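Local structure of DNA/pantothenate metabolism flavoprotein (Streptomyces sparsogenes DSM 40356, 7CFU) at residues L24-C29 with V101-P106; R54-A59 with D122-T127; P134-P139 with S189-A194. The protein binds flavin mononucleotide and probably catalyses the FMN-dependent decarboxylation of a cysteine-containing substrate. One frame throughout, in Å; residues are numbered along the deposited sequence.

Contact 1 (L24-C29 with V101-P106); sequences LLWGVC and VLVILP. With FMN (flavin mononucleotide), chain Y.
Leu24 rests one methyl, CD1, against two valines of the neighbouring strand, 3.5 Å from Val103 CG2 and also against Val101 CG1. The backbone N of Leu25 gives the first interstrand bond, to Val101 O, and its carbonyl accepts from Val103 N. Its side chain emerges on the other face and lies alongside that of Leu102, both pointing the same way, with Leu25 CG 4.1 Å from Leu102 CD1. Trp26 returns to the face of Leu24. With CG anti to the backbone N (chi1 180°), the indole rises from that face with its NE1 edge turned to Leu105 O, to which NE1 donates at 2.8 Å. The bond is nearly straight (163°), lies close to the indole plane and meets a carbonyl lone pair, so a buried N-H is satisfied and the ring's rotation fixed. Strand 23-28 pairs here in parallel with strand 101-107 in the Rossmann-like alpha/beta/alpha sheet, with helix 37-48 packed on the tryptophan. Gly27 bonds through N to Val103 O and through O to Leu105 N; a side chain here would probably collide with Ile104 CD1, consistent with a glycine. Beyond it, Val28 CG1 rests 4.1 Å from Pro106 CD. Cys29 N donates to Pro106 O (3.0 Å), past the cis peptide that precedes this proline. Cys29 SG lies against Ile104 CG2. Cys29 CB comes 3.6 Å from phosphate oxygen O2P of FMN.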
# COMPACT_ATOMS: atom_id res chain seq x y z
N LEU A 24 -27.90 24.03 14.10
CA LEU A 24 -26.93 23.77 15.15
C LEU A 24 -25.71 23.06 14.56
O LEU A 24 -25.82 21.95 14.04
CB LEU A 24 -27.56 22.92 16.26
CG LEU A 24 -26.65 22.39 17.35
CD1 LEU A 24 -26.01 23.54 18.11
CD2 LEU A 24 -27.46 21.53 18.30
N LEU A 25 -24.55 23.71 14.64
CA LEU A 25 -23.28 23.10 14.29
C LEU A 25 -22.60 22.61 15.56
O LEU A 25 -22.43 23.37 16.51
CB LEU A 25 -22.38 24.09 13.54
CG LEU A 25 -21.07 23.53 12.98
CD1 LEU A 25 -21.32 22.41 11.99
CD2 LEU A 25 -20.27 24.64 12.33
N TRP A 26 -22.19 21.35 15.56
CA TRP A 26 -21.77 20.64 16.76
C TRP A 26 -20.37 20.04 16.55
O TRP A 26 -20.21 19.09 15.79
CB TRP A 26 -22.79 19.56 17.09
CG TRP A 26 -22.53 18.73 18.29
CD1 TRP A 26 -21.50 18.84 19.17
CD2 TRP A 26 -23.32 17.62 18.73
NE1 TRP A 26 -21.59 17.86 20.14
CE2 TRP A 26 -22.71 17.10 19.89
CE3 TRP A 26 -24.49 17.02 18.26
CZ2 TRP A 26 -23.23 16.02 20.59
CZ3 TRP A 26 -25.01 15.94 18.96
CH2 TRP A 26 -24.38 15.46 20.11
N GLY A 27 -19.37 20.59 17.24
CA GLY A 27 -18.01 20.06 17.17
C GLY A 27 -17.71 19.06 18.27
O GLY A 27 -18.06 19.27 19.43
N VAL A 28 -17.00 17.98 17.90
CA VAL A 28 -16.70 16.89 18.82
C VAL A 28 -15.19 16.70 18.87
O VAL A 28 -14.55 16.47 17.84
CB VAL A 28 -17.39 15.57 18.41
CG1 VAL A 28 -17.05 14.47 19.40
CG2 VAL A 28 -18.90 15.73 18.31
N CYS A 29 -14.63 16.78 20.07
CA CYS A 29 -13.19 16.60 20.26
C CYS A 29 -12.92 15.23 20.88
O CYS A 29 -13.82 14.54 21.36
CB CYS A 29 -12.62 17.72 21.13
SG CYS A 29 -12.93 19.38 20.50
N VAL A 101 -26.10 28.27 15.78
CA VAL A 101 -25.48 28.04 17.07
C VAL A 101 -24.30 27.10 16.85
O VAL A 101 -24.36 26.20 16.01
CB VAL A 101 -26.48 27.42 18.08
CG1 VAL A 101 -25.77 26.99 19.36
CG2 VAL A 101 -27.60 28.39 18.40
N LEU A 102 -23.21 27.34 17.58
CA LEU A 102 -22.03 26.47 17.56
C LEU A 102 -21.85 25.88 18.95
O LEU A 102 -21.72 26.62 19.93
CB LEU A 102 -20.78 27.24 17.13
CG LEU A 102 -19.43 26.50 17.22
CD1 LEU A 102 -19.42 25.23 16.38
CD2 LEU A 102 -18.26 27.42 16.83
N VAL A 103 -21.83 24.56 19.04
CA VAL A 103 -21.61 23.85 20.29
C VAL A 103 -20.39 22.96 20.13
O VAL A 103 -20.34 22.13 19.22
CB VAL A 103 -22.84 23.02 20.70
CG1 VAL A 103 -22.50 22.13 21.89
CG2 VAL A 103 -24.02 23.94 21.02
N ILE A 104 -19.43 23.11 21.04
CA ILE A 104 -18.27 22.23 21.11
C ILE A 104 -18.47 21.34 22.33
O ILE A 104 -18.36 21.80 23.47
CB ILE A 104 -16.96 23.03 21.22
CG1 ILE A 104 -16.97 24.20 20.23
CG2 ILE A 104 -15.76 22.14 20.98
CD1 ILE A 104 -17.01 23.76 18.79
N LEU A 105 -18.78 20.06 22.09
CA LEU A 105 -19.15 19.17 23.18
C LEU A 105 -18.87 17.72 22.79
O LEU A 105 -19.52 17.20 21.88
CB LEU A 105 -20.64 19.35 23.53
CG LEU A 105 -21.25 18.65 24.75
CD1 LEU A 105 -22.53 19.38 25.16
CD2 LEU A 105 -21.53 17.16 24.53
N PRO A 106 -17.94 17.04 23.46
CA PRO A 106 -17.05 17.60 24.47
C PRO A 106 -15.90 18.35 23.83
O PRO A 106 -15.50 18.04 22.70
CB PRO A 106 -16.52 16.36 25.19
CG PRO A 106 -16.49 15.32 24.10
CD PRO A 106 -17.72 15.59 23.26
N1 FMN Y . -8.08 15.21 26.62
C2 FMN Y . -8.87 16.09 27.32
O2 FMN Y . -8.53 17.26 27.38
N3 FMN Y . -10.03 15.66 27.92
C4 FMN Y . -10.40 14.34 27.85
O4 FMN Y . -11.43 13.96 28.40
C4A FMN Y . -9.60 13.44 27.15
N5 FMN Y . -9.96 12.11 27.06
C5A FMN Y . -9.17 11.23 26.34
C6 FMN Y . -9.55 9.90 26.26
C7 FMN Y . -8.76 9.01 25.55
C7M FMN Y . -9.17 7.56 25.46
C8 FMN Y . -7.59 9.44 24.93
C8M FMN Y . -6.75 8.45 24.17
C9 FMN Y . -7.21 10.78 25.02
C9A FMN Y . -8.00 11.67 25.73
N10 FMN Y . -7.64 13.01 25.84
C10 FMN Y . -8.44 13.88 26.53
C1' FMN Y . -6.40 13.52 25.18
C2' FMN Y . -6.79 14.14 23.85
O2' FMN Y . -7.47 13.18 23.05
C3' FMN Y . -5.55 14.72 23.18
O3' FMN Y . -5.11 15.85 23.89
C4' FMN Y . -5.77 15.05 21.69
O4' FMN Y . -4.56 15.53 21.13
C5' FMN Y . -6.86 16.08 21.51
O5' FMN Y . -7.18 16.19 20.14
P FMN Y . -8.33 17.18 19.63
O1P FMN Y . -7.94 17.73 18.28
O2P FMN Y . -9.61 16.41 19.63
O3P FMN Y . -8.50 18.37 20.56

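Contact 2 (R54-A59 with D122-T127); sequences RTVMTA and DVLTAT. With FMN (flavin mononucleotide), chain Y.
Leu124 packs against Val56 and Thr58 through CB and both its methyls. Its CB lies 4.0 Å from Val56 CG1, a methyl that also meets Val123 CG1. CG stands opposite the backbone N (chi1 180°), a placing that lets the fork divide the work: CD1 stays beside Val56, 4.1 Å from its CG1, whereas CD2 ends 3.7 Å from Thr58 CG2. Leucine suits this place because one branch serves the strand and the other the loop that follows it. In this Rossmann-like flavoprotein, the start of helix 123-130 is thus set against the C-terminal end of strand 52-57, where Thr58 OG1 donates to O2P of FMN at 2.6 Å. Asp122 is the N-cap of the helix: its OD1 takes Thr125 N at 2.9 Å and Thr125 OG1 from the opposite face of the carboxylate. The other oxygen, OD2, accepts from a water that in turn accepts from Ala59 N. With both oxygens gone, an alanine here would probably leave Thr125 N and the Thr125 hydroxyl without their acceptor and break the water link to Ala59 N. A second water accepts from Leu124 N (2.8 Å) and bonds weakly to Met57 O.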
# COMPACT_ATOMS: atom_id res chain seq x y z
N ARG A 54 -25.52 19.49 12.17
CA ARG A 54 -24.33 19.02 11.45
C ARG A 54 -23.14 18.96 12.40
O ARG A 54 -22.94 19.87 13.21
CB ARG A 54 -23.99 19.94 10.27
CG ARG A 54 -25.06 19.99 9.19
CD ARG A 54 -24.63 20.86 8.01
NE ARG A 54 -25.62 20.84 6.94
CZ ARG A 54 -25.69 19.91 5.99
NH1 ARG A 54 -24.81 18.91 5.97
NH2 ARG A 54 -26.63 19.98 5.06
N THR A 55 -22.35 17.89 12.30
CA THR A 55 -21.23 17.64 13.20
C THR A 55 -19.88 17.76 12.50
O THR A 55 -19.74 17.48 11.31
CB THR A 55 -21.33 16.26 13.84
OG1 THR A 55 -21.40 15.26 12.81
CG2 THR A 55 -22.56 16.16 14.74
N VAL A 56 -18.89 18.22 13.27
CA VAL A 56 -17.49 18.25 12.89
C VAL A 56 -16.70 17.53 13.97
O VAL A 56 -16.84 17.84 15.15
CB VAL A 56 -16.97 19.70 12.72
CG1 VAL A 56 -15.50 19.71 12.28
CG2 VAL A 56 -17.80 20.46 11.73
N MET A 57 -15.89 16.54 13.56
CA MET A 57 -15.05 15.79 14.48
C MET A 57 -13.58 16.13 14.25
O MET A 57 -13.14 16.28 13.10
CB MET A 57 -15.23 14.28 14.32
CG MET A 57 -16.66 13.79 14.52
SD MET A 57 -16.72 12.00 14.44
CE MET A 57 -16.17 11.56 16.08
N THR A 58 -12.83 16.29 15.34
CA THR A 58 -11.39 16.33 15.21
C THR A 58 -10.89 14.96 14.76
O THR A 58 -11.59 13.95 14.86
CB THR A 58 -10.73 16.73 16.53
OG1 THR A 58 -10.88 15.67 17.50
CG2 THR A 58 -11.39 17.97 17.06
N ALA A 59 -9.65 14.93 14.25
CA ALA A 59 -9.05 13.66 13.86
C ALA A 59 -9.00 12.71 15.04
O ALA A 59 -9.16 11.49 14.89
CB ALA A 59 -7.66 13.87 13.27
N ASP A 122 -7.05 22.62 11.90
CA ASP A 122 -7.92 21.58 11.37
C ASP A 122 -9.26 22.22 11.06
O ASP A 122 -9.47 23.41 11.31
CB ASP A 122 -8.06 20.39 12.34
CG ASP A 122 -8.76 20.76 13.66
OD1 ASP A 122 -9.12 21.94 13.88
OD2 ASP A 122 -8.95 19.84 14.49
N VAL A 123 -10.19 21.42 10.52
CA VAL A 123 -11.48 21.98 10.10
C VAL A 123 -12.21 22.61 11.28
O VAL A 123 -12.73 23.73 11.18
CB VAL A 123 -12.34 20.92 9.39
CG1 VAL A 123 -13.74 21.47 9.16
CG2 VAL A 123 -11.72 20.53 8.06
N LEU A 124 -12.23 21.92 12.43
CA LEU A 124 -13.00 22.42 13.57
C LEU A 124 -12.52 23.80 14.01
O LEU A 124 -13.31 24.74 14.10
CB LEU A 124 -12.92 21.45 14.74
CG LEU A 124 -13.72 21.92 15.98
CD1 LEU A 124 -15.20 22.10 15.63
CD2 LEU A 124 -13.54 20.99 17.17
N THR A 125 -11.21 23.94 14.26
CA THR A 125 -10.73 25.20 14.81
C THR A 125 -10.75 26.30 13.77
O THR A 125 -10.88 27.48 14.13
CB THR A 125 -9.32 25.03 15.39
OG1 THR A 125 -8.44 24.52 14.39
CG2 THR A 125 -9.36 24.06 16.60
N ALA A 126 -10.65 25.95 12.49
CA ALA A 126 -10.84 26.93 11.43
C ALA A 126 -12.29 27.38 11.37
O ALA A 126 -12.57 28.56 11.11
CB ALA A 126 -10.42 26.34 10.08
N THR A 127 -13.22 26.45 11.59
CA THR A 127 -14.64 26.81 11.58
C THR A 127 -14.97 27.77 12.71
O THR A 127 -15.83 28.65 12.54
CB THR A 127 -15.47 25.53 11.66
OG1 THR A 127 -15.16 24.70 10.53
CG2 THR A 127 -16.96 25.86 11.64
N1 FMN Y . -8.08 15.21 26.62
C2 FMN Y . -8.87 16.09 27.32
O2 FMN Y . -8.53 17.26 27.38
N3 FMN Y . -10.03 15.66 27.92
C4 FMN Y . -10.40 14.34 27.85
O4 FMN Y . -11.43 13.96 28.40
C4A FMN Y . -9.60 13.44 27.15
N5 FMN Y . -9.96 12.11 27.06
C5A FMN Y . -9.17 11.23 26.34
C6 FMN Y . -9.55 9.90 26.26
C7 FMN Y . -8.76 9.01 25.55
C7M FMN Y . -9.17 7.56 25.46
C8 FMN Y . -7.59 9.44 24.93
C8M FMN Y . -6.75 8.45 24.17
C9 FMN Y . -7.21 10.78 25.02
C9A FMN Y . -8.00 11.67 25.73
N10 FMN Y . -7.64 13.01 25.84
C10 FMN Y . -8.44 13.88 26.53
C1' FMN Y . -6.40 13.52 25.18
C2' FMN Y . -6.79 14.14 23.85
O2' FMN Y . -7.47 13.18 23.05
C3' FMN Y . -5.55 14.72 23.18
O3' FMN Y . -5.11 15.85 23.89
C4' FMN Y . -5.77 15.05 21.69
O4' FMN Y . -4.56 15.53 21.13
C5' FMN Y . -6.86 16.08 21.51
O5' FMN Y . -7.18 16.19 20.14
P FMN Y . -8.33 17.18 19.63
O1P FMN Y . -7.94 17.73 18.28
O2P FMN Y . -9.61 16.41 19.63
O3P FMN Y . -8.50 18.37 20.56
O HOH W 1 -11.55 19.23 12.63
O HOH W 2 -8.25 17.40 13.86

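Contact 3 (P134-P139 with S189-A194); sequences PTVIAP and SAISTA
Val136 presses both of its methyls onto the helix, and its torsion decides which methyl goes where. With chi1 at 175°, CG1 sits across from the backbone N and lies 3.9 Å from Ala190 CB, and more loosely against Ile191 CG1. The same rotation sets CG2 across from the carbonyl carbon, where it comes 3.7 Å from Ala190 O and 3.8 Å from Ala194 CB. The valine therefore straddles one turn of helix, with Ala190 and Ala194 four residues apart along it. Alanine fits both helical positions, since a single methyl lets the backbone come close to the strand; the segment axes approach to 8.5 Å and run nearly antiparallel, at 168°. Pro134, just before the strand, adds its CB against Ala194 CB at 4.1 Å. No hydrogen bond crosses between the segments. Thr193 and Ser192 turn their hydroxyls back onto the helix backbone: Thr193 OG1 donates to Ser189 O at 2.8 Å, an oxygen that Thr193 N reaches from the opposite face of its plane, and Ser192 OG bonds to Gln188 O. Helix 187-199 thus lies along one face of the parallel sheet, where Ile191 touches Val103 and Ala194 touches Val101 of the next strand; on the other face, Ile137 packs against Phe111 and Leu112 of helix 109-117.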
# COMPACT_ATOMS: atom_id res chain seq x y z
N PRO A 134 -23.95 32.51 18.45
CA PRO A 134 -23.79 32.08 19.85
C PRO A 134 -23.07 30.74 19.92
O PRO A 134 -23.42 29.79 19.22
CB PRO A 134 -25.23 31.97 20.35
CG PRO A 134 -26.02 32.90 19.48
CD PRO A 134 -25.35 32.87 18.13
N THR A 135 -22.07 30.67 20.80
CA THR A 135 -21.19 29.50 20.88
C THR A 135 -21.09 29.02 22.32
O THR A 135 -20.79 29.81 23.23
CB THR A 135 -19.80 29.83 20.33
OG1 THR A 135 -19.92 30.30 18.98
CG2 THR A 135 -18.90 28.60 20.36
N VAL A 136 -21.29 27.72 22.52
CA VAL A 136 -21.17 27.07 23.81
C VAL A 136 -20.03 26.06 23.74
O VAL A 136 -20.02 25.21 22.84
CB VAL A 136 -22.48 26.38 24.21
CG1 VAL A 136 -22.31 25.60 25.51
CG2 VAL A 136 -23.63 27.40 24.31
N ILE A 137 -19.11 26.13 24.69
CA ILE A 137 -17.96 25.23 24.79
C ILE A 137 -18.07 24.47 26.11
O ILE A 137 -18.13 25.09 27.18
CB ILE A 137 -16.63 25.99 24.70
CG1 ILE A 137 -16.55 26.78 23.40
CG2 ILE A 137 -15.43 25.08 24.89
CD1 ILE A 137 -15.37 27.73 23.34
N ALA A 138 -18.09 23.14 26.03
CA ALA A 138 -18.25 22.27 27.20
C ALA A 138 -17.02 21.40 27.33
O ALA A 138 -17.01 20.24 26.88
CB ALA A 138 -19.52 21.43 27.09
N PRO A 139 -15.96 21.90 27.96
CA PRO A 139 -14.72 21.13 28.08
C PRO A 139 -14.85 20.00 29.09
O PRO A 139 -15.62 20.07 30.05
CB PRO A 139 -13.70 22.16 28.56
CG PRO A 139 -14.52 23.21 29.25
CD PRO A 139 -15.82 23.27 28.49
N SER A 189 -28.72 23.95 30.09
CA SER A 189 -29.14 25.34 30.25
C SER A 189 -28.41 26.25 29.27
O SER A 189 -29.02 27.14 28.66
CB SER A 189 -28.89 25.78 31.69
OG SER A 189 -29.13 27.17 31.86
N ALA A 190 -27.10 26.05 29.10
CA ALA A 190 -26.32 26.90 28.20
C ALA A 190 -26.75 26.72 26.75
O ALA A 190 -26.87 27.70 26.01
CB ALA A 190 -24.83 26.60 28.35
N ILE A 191 -27.00 25.48 26.33
CA ILE A 191 -27.38 25.24 24.94
C ILE A 191 -28.77 25.80 24.67
O ILE A 191 -29.01 26.42 23.63
CB ILE A 191 -27.28 23.74 24.59
CG1 ILE A 191 -25.81 23.31 24.58
CG2 ILE A 191 -27.94 23.45 23.26
CD1 ILE A 191 -25.61 21.83 24.26
N SER A 192 -29.72 25.57 25.59
CA SER A 192 -31.07 26.12 25.43
C SER A 192 -31.02 27.63 25.27
O SER A 192 -31.70 28.20 24.40
CB SER A 192 -31.93 25.75 26.64
OG SER A 192 -32.03 24.34 26.80
N THR A 193 -30.22 28.30 26.11
CA THR A 193 -30.05 29.75 25.99
C THR A 193 -29.54 30.13 24.60
O THR A 193 -30.05 31.07 23.98
CB THR A 193 -29.08 30.23 27.07
OG1 THR A 193 -29.60 29.89 28.36
CG2 THR A 193 -28.85 31.72 26.98
N ALA A 194 -28.54 29.40 24.11
CA ALA A 194 -27.97 29.69 22.79
C ALA A 194 -28.99 29.46 21.68
O ALA A 194 -29.07 30.25 20.73
CB ALA A 194 -26.72 28.84 22.56

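All three contacts share one parallel sheet, with contact 1 in the middle. Its centre lies about 9 Å from those of contacts 2 and 3, whose own centres are about 17 Å apart, on opposite sides of the chain's centre. Probable hydrogen bonds join the strands: Val28 N to Val56 O on one flank and Ile104 N to Val136 O on the other, both 2.8 Å. The helices take opposite faces: Thr127 CG2 of contact 2 meets Leu25 CD2 at 3.6 Å, whereas Ala194 of contact 3 packs on Val101. Contacts 1 and 2 both touch the FMN phosphate through Cys29 and Thr58; Val140, just beyond segment 134-139, bonds to the same cofactor.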